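PDB 2DWC: 433aa long hypothetical phosphoribosylglycinamide formyl transferase from Pyrococcus horikoshii, which is probably a member of the ATP-grasp superfamily and binds ADP as part of a two-chain assembly. Local coordinates for residues R123-E126 / T127-E131; L148-A151 / C152-G156; A52-P55 / A56-V59. All blocks are in the same frame, centred on the assembly; numbering follows the deposited sequence.

Interaction 1 (R123-E126 / T127-E131); sequences RLRE and TLVKE
Leu128 N, Val129 N and Lys130 N each bond to the carbonyl oxygen four residues back, on Leu124, Arg125 and Glu126, the i to i-4 pattern of an alpha helix, in helix 121-132. Arg123 O is held twice, by Thr127 N at 3.0 Å and by Thr127 OG1 at 2.7 Å, the two donors coming from opposite faces of the carbonyl plane. The hydroxyl can do this because OG1 lies beside its own backbone N (chi1 -64°) and so leans back over the preceding turn. Threonine suits this buried position, since its hydroxyl is satisfied within the helix while the side chain also packs against Val269 of helix 253-270.

On the next face, Leu124 and Leu128 meet through single methyls, CD1 to CD1 at 3.9 Å. Both leucines are buried, and they seat the helix against strand 286-293, one of the strands of the ATP-grasp domain that carries residues of the ADP pocket. Arg125 lays the aliphatic part of its chain across Val129, CD to CG2 at 3.8 Å. With CG anti to the backbone N (chi1 -177°) and bends further out, its NH1 is hydrogen-bonded to OG of Ser137, a pocket residue, and the side chain comes to about 6 Å from the bound ADP.

Glu126 and Lys130 run alongside each other in the same direction. Here OE2 of Glu126 touches the methylene CE of Lys130 at 3.3 Å, whereas the distance from that OE2 to Lys130 NZ is 4.4 Å, beyond a salt bridge, so any attraction is probably modest. The other carboxylate oxygen, OE1, accepts hydrogen bonds from the hydroxyls of Tyr139 and Tyr141, tying this side of the helix to strand 139-142.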
ATOM      1  N   ARG B 123     -32.483  14.141  10.054  1.00 30.46           N
ATOM      2  CA  ARG B 123     -32.176  14.777   8.790  1.00 29.65           C
ATOM      3  C   ARG B 123     -31.840  13.695   7.741  1.00 21.60           C
ATOM      4  O   ARG B 123     -32.240  13.786   6.588  1.00 30.61           O
ATOM      5  CB  ARG B 123     -30.995  15.747   8.946  1.00 36.60           C
ATOM      6  CG  ARG B 123     -31.274  16.934   9.879  1.00 35.43           C
ATOM      7  CD  ARG B 123     -30.208  18.038   9.732  1.00 43.46           C
ATOM      8  NE  ARG B 123     -28.913  17.691  10.329  1.00 41.82           N
ATOM      9  CZ  ARG B 123     -28.461  18.182  11.485  1.00 46.75           C
ATOM     10  NH1 ARG B 123     -29.202  19.044  12.173  1.00 42.75           N
ATOM     11  NH2 ARG B 123     -27.266  17.824  11.954  1.00 33.96           N
ATOM     12  N   LEU B 124     -31.117  12.671   8.163  1.00 23.11           N
ATOM     13  CA  LEU B 124     -30.719  11.608   7.245  1.00 27.79           C
ATOM     14  C   LEU B 124     -31.910  10.782   6.767  1.00 24.57           C
ATOM     15  O   LEU B 124     -32.098  10.585   5.568  1.00 26.53           O
ATOM     16  CB  LEU B 124     -29.715  10.682   7.917  1.00 31.03           C
ATOM     17  CG  LEU B 124     -29.158   9.594   7.000  1.00 33.78           C
ATOM     18  CD1 LEU B 124     -28.593  10.249   5.729  1.00 33.01           C
ATOM     19  CD2 LEU B 124     -28.094   8.803   7.761  1.00 33.40           C
ATOM     20  N   ARG B 125     -32.700  10.296   7.720  1.00 25.49           N
ATOM     21  CA  ARG B 125     -33.855   9.475   7.360  1.00 27.77           C
ATOM     22  C   ARG B 125     -34.794  10.252   6.451  1.00 27.33           C
ATOM     23  O   ARG B 125     -35.267   9.731   5.439  1.00 27.90           O
ATOM     24  CB  ARG B 125     -34.581   8.985   8.627  1.00 25.86           C
ATOM     25  CG  ARG B 125     -35.786   8.043   8.349  1.00 27.88           C
ATOM     26  CD  ARG B 125     -35.487   6.893   7.363  1.00 29.61           C
ATOM     27  NE  ARG B 125     -34.425   5.969   7.814  1.00 28.43           N
ATOM     28  CZ  ARG B 125     -34.638   4.791   8.385  1.00 35.11           C
ATOM     29  NH1 ARG B 125     -35.877   4.371   8.600  1.00 28.48           N
ATOM     30  NH2 ARG B 125     -33.609   4.009   8.696  1.00 28.07           N
ATOM     31  N   GLU B 126     -35.069  11.513   6.773  1.00 27.54           N
ATOM     32  CA  GLU B 126     -35.961  12.283   5.912  1.00 26.51           C
ATOM     33  C   GLU B 126     -35.361  12.493   4.525  1.00 31.40           C
ATOM     34  O   GLU B 126     -36.078  12.552   3.524  1.00 28.32           O
ATOM     35  CB  GLU B 126     -36.300  13.625   6.576  1.00 30.60           C
ATOM     36  CG  GLU B 126     -37.139  13.459   7.861  1.00 32.56           C
ATOM     37  CD  GLU B 126     -38.340  12.524   7.652  1.00 39.72           C
ATOM     38  OE1 GLU B 126     -38.385  11.439   8.280  1.00 33.35           O
ATOM     39  OE2 GLU B 126     -39.222  12.870   6.844  1.00 30.75           O
ATOM     40  N   THR B 127     -34.033  12.602   4.456  1.00 29.23           N
ATOM     41  CA  THR B 127     -33.391  12.760   3.158  1.00 24.47           C
ATOM     42  C   THR B 127     -33.606  11.487   2.337  1.00 25.75           C
ATOM     43  O   THR B 127     -33.911  11.555   1.143  1.00 28.01           O
ATOM     44  CB  THR B 127     -31.864  13.062   3.327  1.00 34.15           C
ATOM     45  OG1 THR B 127     -31.714  14.317   4.008  1.00 31.54           O
ATOM     46  CG2 THR B 127     -31.155  13.145   1.966  1.00 31.94           C
ATOM     47  N   LEU B 128     -33.431  10.326   2.974  1.00 25.30           N
ATOM     48  CA  LEU B 128     -33.636   9.069   2.256  1.00 25.49           C
ATOM     49  C   LEU B 128     -35.082   8.880   1.805  1.00 27.24           C
ATOM     50  O   LEU B 128     -35.329   8.430   0.695  1.00 27.96           O
ATOM     51  CB  LEU B 128     -33.263   7.865   3.120  1.00 23.41           C
ATOM     52  CG  LEU B 128     -31.814   7.348   3.030  1.00 35.95           C
ATOM     53  CD1 LEU B 128     -30.846   8.508   3.078  1.00 30.20           C
ATOM     54  CD2 LEU B 128     -31.551   6.358   4.166  1.00 32.10           C
ATOM     55  N   VAL B 129     -36.023   9.203   2.684  1.00 29.25           N
ATOM     56  CA  VAL B 129     -37.429   8.997   2.358  1.00 27.80           C
ATOM     57  C   VAL B 129     -38.008  10.065   1.432  1.00 31.10           C
ATOM     58  O   VAL B 129     -38.597   9.734   0.412  1.00 31.37           O
ATOM     59  CB  VAL B 129     -38.295   8.932   3.662  1.00 29.28           C
ATOM     60  CG1 VAL B 129     -39.787   8.745   3.288  1.00 36.38           C
ATOM     61  CG2 VAL B 129     -37.818   7.795   4.559  1.00 27.55           C
ATOM     62  N   LYS B 130     -37.823  11.339   1.767  1.00 33.53           N
ATOM     63  CA  LYS B 130     -38.387  12.432   0.958  1.00 34.26           C
ATOM     64  C   LYS B 130     -37.616  12.831  -0.288  1.00 37.06           C
ATOM     65  O   LYS B 130     -38.224  13.147  -1.307  1.00 37.92           O
ATOM     66  CB  LYS B 130     -38.581  13.692   1.804  1.00 29.13           C
ATOM     67  CG  LYS B 130     -39.298  13.490   3.126  1.00 42.21           C
ATOM     68  CD  LYS B 130     -40.669  12.889   2.926  1.00 45.65           C
ATOM     69  CE  LYS B 130     -41.356  12.675   4.280  1.00 54.63           C
ATOM     70  NZ  LYS B 130     -42.588  11.830   4.169  1.00 58.25           N
ATOM     71  N   GLU B 131     -36.287  12.832  -0.234  1.00 33.70           N
ATOM     72  CA  GLU B 131     -35.535  13.223  -1.422  1.00 30.82           C
ATOM     73  C   GLU B 131     -34.993  12.073  -2.272  1.00 27.62           C
ATOM     74  O   GLU B 131     -35.153  12.065  -3.479  1.00 27.42           O
ATOM     75  CB  GLU B 131     -34.386  14.131  -1.031  1.00 32.85           C
ATOM     76  CG  GLU B 131     -34.792  15.301  -0.171  1.00 39.52           C
ATOM     77  CD  GLU B 131     -33.614  16.215   0.116  1.00 55.03           C
ATOM     78  OE1 GLU B 131     -33.123  16.873  -0.834  1.00 61.51           O
ATOM     79  OE2 GLU B 131     -33.171  16.260   1.285  1.00 66.88           O
TER

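Interaction 2 (L148-A151 / C152-G156); sequences LYEA and CEKIG
Leu148 and Cys152 make the closest contact between two side chains across 148-151 and 152-156, CD2 of the leucine lying 3.5 Å from SG of the cysteine. The sulfur is brought back along the helix by a chi1 of -70°, which sets SG beside its own backbone N and over the preceding turn. Both residues are buried, and both also pack on Ile181 and Thr161; cysteine offers a compact, polarisable group where the helix lies close to strand 159-163. Ala151, the residue before Cys152, has just a methyl to place against Met140 and Val201, so the backbone can come near the sheet.

The charged pair is on the outer side. Glu150 and Lys154 lie side by side, pointing the same way, and Glu150 OE2 stands 4.2 Å from Lys154 NZ, opposite charges near one another but too far apart for a salt bridge. Long, flexible, charged chains suit this exposed face. Glu153, also exposed, instead has OE2 hydrogen-bonded to the hydroxyl of Tyr157, just past the helix.

Between the two segments the hydrogen bonds are from backbone to backbone. Cys152 N bonds to Leu148 O at 2.9 Å and almost straight (176°), and Ile155 N to Ala151 O at 2.8 Å. The last turn closes with Gly156 N on Cys152 O; Gly156 then leaves the helix at a positive phi (98°), where a side chain would collide with the preceding carbonyl oxygen. This is an amphipathic helix ending at a glycine, packed by one face on the antiparallel four-stranded sheet of the ATP-grasp domain.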
ATOM      1  N   LEU B 148     -42.871   8.462  22.968  1.00 35.69           N
ATOM      2  CA  LEU B 148     -42.111   7.222  22.811  1.00 41.82           C
ATOM      3  C   LEU B 148     -43.039   6.008  23.008  1.00 44.02           C
ATOM      4  O   LEU B 148     -42.995   5.050  22.221  1.00 38.46           O
ATOM      5  CB  LEU B 148     -40.956   7.176  23.817  1.00 42.07           C
ATOM      6  CG  LEU B 148     -39.654   6.456  23.439  1.00 47.00           C
ATOM      7  CD1 LEU B 148     -39.223   5.638  24.616  1.00 41.21           C
ATOM      8  CD2 LEU B 148     -39.816   5.592  22.197  1.00 45.10           C
ATOM      9  N   TYR B 149     -43.890   6.053  24.043  1.00 40.15           N
ATOM     10  CA  TYR B 149     -44.815   4.939  24.292  1.00 34.08           C
ATOM     11  C   TYR B 149     -45.732   4.723  23.109  1.00 28.27           C
ATOM     12  O   TYR B 149     -45.904   3.595  22.636  1.00 36.69           O
ATOM     13  CB  TYR B 149     -45.676   5.200  25.529  1.00 36.42           C
ATOM     14  CG  TYR B 149     -45.104   4.657  26.802  1.00 37.61           C
ATOM     15  CD1 TYR B 149     -44.469   5.498  27.717  1.00 36.02           C
ATOM     16  CD2 TYR B 149     -45.194   3.294  27.097  1.00 40.10           C
ATOM     17  CE1 TYR B 149     -43.937   5.000  28.901  1.00 37.19           C
ATOM     18  CE2 TYR B 149     -44.661   2.780  28.285  1.00 42.64           C
ATOM     19  CZ  TYR B 149     -44.035   3.639  29.177  1.00 40.73           C
ATOM     20  OH  TYR B 149     -43.498   3.141  30.339  1.00 41.45           O
ATOM     21  N   GLU B 150     -46.332   5.800  22.615  1.00 34.24           N
ATOM     22  CA  GLU B 150     -47.255   5.687  21.490  1.00 37.37           C
ATOM     23  C   GLU B 150     -46.526   5.209  20.236  1.00 41.63           C
ATOM     24  O   GLU B 150     -47.053   4.393  19.477  1.00 34.09           O
ATOM     25  CB  GLU B 150     -47.949   7.025  21.230  1.00 36.48           C
ATOM     26  CG  GLU B 150     -49.015   6.973  20.124  1.00 40.21           C
ATOM     27  CD  GLU B 150     -49.818   8.271  19.990  1.00 46.73           C
ATOM     28  OE1 GLU B 150     -49.435   9.300  20.604  1.00 41.67           O
ATOM     29  OE2 GLU B 150     -50.835   8.252  19.257  1.00 42.60           O
ATOM     30  N   ALA B 151     -45.308   5.706  20.033  1.00 37.18           N
ATOM     31  CA  ALA B 151     -44.524   5.320  18.858  1.00 38.62           C
ATOM     32  C   ALA B 151     -44.179   3.830  18.887  1.00 29.85           C
ATOM     33  O   ALA B 151     -44.403   3.121  17.910  1.00 35.70           O
ATOM     34  CB  ALA B 151     -43.244   6.166  18.787  1.00 41.49           C
ATOM     35  N   CYS B 152     -43.631   3.350  19.997  1.00 34.51           N
ATOM     36  CA  CYS B 152     -43.288   1.930  20.089  1.00 37.44           C
ATOM     37  C   CYS B 152     -44.518   1.044  19.875  1.00 41.64           C
ATOM     38  O   CYS B 152     -44.439   0.013  19.204  1.00 38.13           O
ATOM     39  CB  CYS B 152     -42.643   1.615  21.437  1.00 42.03           C
ATOM     40  SG  CYS B 152     -40.969   2.305  21.641  1.00 38.67           S
ATOM     41  N   GLU B 153     -45.655   1.454  20.436  1.00 39.70           N
ATOM     42  CA  GLU B 153     -46.895   0.702  20.281  1.00 41.36           C
ATOM     43  C   GLU B 153     -47.346   0.711  18.835  1.00 37.63           C
ATOM     44  O   GLU B 153     -47.759  -0.313  18.297  1.00 39.77           O
ATOM     45  CB  GLU B 153     -48.012   1.304  21.149  1.00 40.45           C
ATOM     46  CG  GLU B 153     -47.903   0.983  22.631  1.00 39.45           C
ATOM     47  CD  GLU B 153     -48.146  -0.497  22.939  1.00 42.65           C
ATOM     48  OE1 GLU B 153     -48.963  -1.142  22.239  1.00 47.32           O
ATOM     49  OE2 GLU B 153     -47.525  -1.009  23.889  1.00 40.71           O
ATOM     50  N   LYS B 154     -47.255   1.871  18.192  1.00 37.50           N
ATOM     51  CA  LYS B 154     -47.671   1.985  16.801  1.00 40.20           C
ATOM     52  C   LYS B 154     -46.746   1.255  15.830  1.00 44.66           C
ATOM     53  O   LYS B 154     -47.196   0.715  14.820  1.00 43.26           O
ATOM     54  CB  LYS B 154     -47.751   3.450  16.410  1.00 44.88           C
ATOM     55  CG  LYS B 154     -48.768   3.764  15.337  1.00 55.11           C
ATOM     56  CD  LYS B 154     -48.930   5.279  15.231  1.00 59.48           C
ATOM     57  CE  LYS B 154     -50.391   5.702  15.183  1.00 62.74           C
ATOM     58  NZ  LYS B 154     -50.519   7.187  15.223  1.00 62.48           N
ATOM     59  N   ILE B 155     -45.448   1.262  16.113  1.00 40.01           N
ATOM     60  CA  ILE B 155     -44.489   0.589  15.234  1.00 39.80           C
ATOM     61  C   ILE B 155     -44.593  -0.920  15.405  1.00 42.51           C
ATOM     62  O   ILE B 155     -44.461  -1.670  14.441  1.00 43.18           O
ATOM     63  CB  ILE B 155     -43.047   1.039  15.554  1.00 40.53           C
ATOM     64  CG1 ILE B 155     -42.852   2.493  15.108  1.00 38.59           C
ATOM     65  CG2 ILE B 155     -42.053   0.096  14.907  1.00 31.64           C
ATOM     66  CD1 ILE B 155     -43.043   2.723  13.621  1.00 40.08           C
ATOM     67  N   GLY B 156     -44.841  -1.353  16.640  1.00 43.20           N
ATOM     68  CA  GLY B 156     -44.963  -2.775  16.928  1.00 45.18           C
ATOM     69  C   GLY B 156     -43.664  -3.317  17.487  1.00 47.73           C
ATOM     70  O   GLY B 156     -42.596  -2.817  17.146  1.00 44.49           O
TER

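Interaction 3 (A52-P55 / A56-V59); sequences ANAP and AMQV
Met57 and Gln58 both set CG beside the backbone N (chi1 -73° and -70°) and extend beyond it, so both chains run back over the loop 52-55. Gln58 NE2 meets Asn53 O at 2.9 Å in a nearly straight bond (167°). The oxygen lies in the plane of the glutamine amide, but the donor stands above the plane of the Asn53 carbonyl. Met57 brings SD to 3.6 Å from Ala54 N, a weak N-H to sulfur bond, and to 3.9 Å from Ala54 CB. Long and unbranched, methionine can follow the loop and still pack on Ala47 and Val65 of the neighbouring strands.

This is the loop after strand 44-49 in the parallel preATP-grasp sheet, where the chain enters the short helix 55-59 in a fold related to the Rossmann type. Pro55, which has no N-H to satisfy, suits the first turn of a helix. Gln58 N is shared by two carbonyls, Ala54 O and Pro55 O, each at 3.2 Å, in keeping with the helix's weak bonding. Ala56 is small enough to sit against Ser27.

Gln58 also reaches across the subunit interface: its OE1 is hydrogen-bonded to NE2 of His61 of the second subunit, and its NE2 has a second acceptor in Gly377 O of its own chain.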
ATOM      1  N   ALA B  52      -1.527  12.905  19.613  1.00 15.81           N
ATOM      2  CA  ALA B  52      -0.355  12.863  18.747  1.00 14.31           C
ATOM      3  C   ALA B  52      -0.007  11.441  18.302  1.00 12.71           C
ATOM      4  O   ALA B  52      -0.414  10.464  18.942  1.00 14.75           O
ATOM      5  CB  ALA B  52       0.911  13.503  19.503  1.00 17.82           C
ATOM      6  N   ASN B  53       0.744  11.369  17.198  1.00 12.82           N
ATOM      7  CA  ASN B  53       1.178  10.082  16.641  1.00 14.46           C
ATOM      8  C   ASN B  53       0.025   9.150  16.313  1.00 16.00           C
ATOM      9  O   ASN B  53       0.145   7.936  16.389  1.00 15.12           O
ATOM     10  CB  ASN B  53       2.206   9.416  17.581  1.00 15.05           C
ATOM     11  CG  ASN B  53       3.535  10.166  17.594  1.00 18.19           C
ATOM     12  OD1 ASN B  53       3.965  10.702  16.557  1.00 20.16           O
ATOM     13  ND2 ASN B  53       4.211  10.185  18.747  1.00 18.36           N
ATOM     14  N   ALA B  54      -1.099   9.738  15.912  1.00 16.94           N
ATOM     15  CA  ALA B  54      -2.249   8.942  15.468  1.00 16.84           C
ATOM     16  C   ALA B  54      -1.755   8.213  14.196  1.00 15.59           C
ATOM     17  O   ALA B  54      -0.811   8.662  13.514  1.00 15.80           O
ATOM     18  CB  ALA B  54      -3.428   9.902  15.146  1.00 16.35           C
ATOM     19  N   PRO B  55      -2.404   7.103  13.831  1.00 15.46           N
ATOM     20  CA  PRO B  55      -1.976   6.331  12.656  1.00 17.49           C
ATOM     21  C   PRO B  55      -1.628   7.123  11.404  1.00 15.54           C
ATOM     22  O   PRO B  55      -0.533   6.951  10.846  1.00 15.98           O
ATOM     23  CB  PRO B  55      -3.128   5.338  12.458  1.00 15.43           C
ATOM     24  CG  PRO B  55      -3.588   5.063  13.894  1.00 14.64           C
ATOM     25  CD  PRO B  55      -3.561   6.500  14.511  1.00 15.33           C
ATOM     26  N   ALA B  56      -2.532   8.004  10.958  1.00 14.98           N
ATOM     27  CA  ALA B  56      -2.251   8.768   9.734  1.00 12.79           C
ATOM     28  C   ALA B  56      -1.140   9.797   9.908  1.00 14.56           C
ATOM     29  O   ALA B  56      -0.440  10.141   8.943  1.00 15.21           O
ATOM     30  CB  ALA B  56      -3.524   9.443   9.234  1.00 13.72           C
ATOM     31  N   MET B  57      -0.966  10.305  11.127  1.00 14.80           N
ATOM     32  CA  MET B  57       0.087  11.281  11.391  1.00 14.05           C
ATOM     33  C   MET B  57       1.470  10.632  11.179  1.00 14.33           C
ATOM     34  O   MET B  57       2.407  11.299  10.759  1.00 15.14           O
ATOM     35  CB  MET B  57       0.006  11.784  12.848  1.00 13.11           C
ATOM     36  CG  MET B  57      -1.178  12.722  13.056  1.00 12.99           C
ATOM     37  SD  MET B  57      -1.224  13.150  14.810  1.00 14.05           S
ATOM     38  CE  MET B  57      -2.839  14.049  14.820  1.00 16.32           C
ATOM     39  N   GLN B  58       1.585   9.327  11.451  1.00 12.10           N
ATOM     40  CA  GLN B  58       2.892   8.659  11.325  1.00 13.05           C
ATOM     41  C   GLN B  58       3.358   8.581   9.866  1.00 15.47           C
ATOM     42  O   GLN B  58       4.550   8.663   9.573  1.00 14.64           O
ATOM     43  CB  GLN B  58       2.820   7.241  11.942  1.00 11.19           C
ATOM     44  CG  GLN B  58       2.682   7.339  13.503  1.00 10.74           C
ATOM     45  CD  GLN B  58       2.583   5.982  14.135  1.00 11.45           C
ATOM     46  OE1 GLN B  58       3.285   5.064  13.736  1.00 14.17           O
ATOM     47  NE2 GLN B  58       1.710   5.842  15.130  1.00 13.29           N
ATOM     48  N   VAL B  59       2.387   8.476   8.961  1.00 13.40           N
ATOM     49  CA  VAL B  59       2.676   8.369   7.522  1.00 11.61           C
ATOM     50  C   VAL B  59       2.650   9.741   6.816  1.00 13.83           C
ATOM     51  O   VAL B  59       3.298   9.926   5.803  1.00 21.80           O
ATOM     52  CB  VAL B  59       1.644   7.436   6.844  1.00 16.83           C
ATOM     53  CG1 VAL B  59       1.679   7.602   5.309  1.00 26.53           C
ATOM     54  CG2 VAL B  59       2.015   5.954   7.210  1.00 18.65           C
TER

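Interactions 1 and 2 lie on the same side of the chain's centre, with centres about 21 Å apart. Their helices, 121-132 and 145-155, share strand 139-142 as a neighbour, and both contacts are partly buried, with apolar faces inward and glutamate-lysine pairs too long for salt bridges. In interaction 1 the side chain of Arg125 comes to about 6 Å from the ADP, against about 8 Å for Ile155 in interaction 2. Interaction 3, on the opposite side, its centre about 36 Å from that of interaction 1 and 46 Å from that of interaction 2, is the most buried and the least regular: a loop and a weakly bonded helix joined by amide and sulfur contacts, and reaching the second subunit.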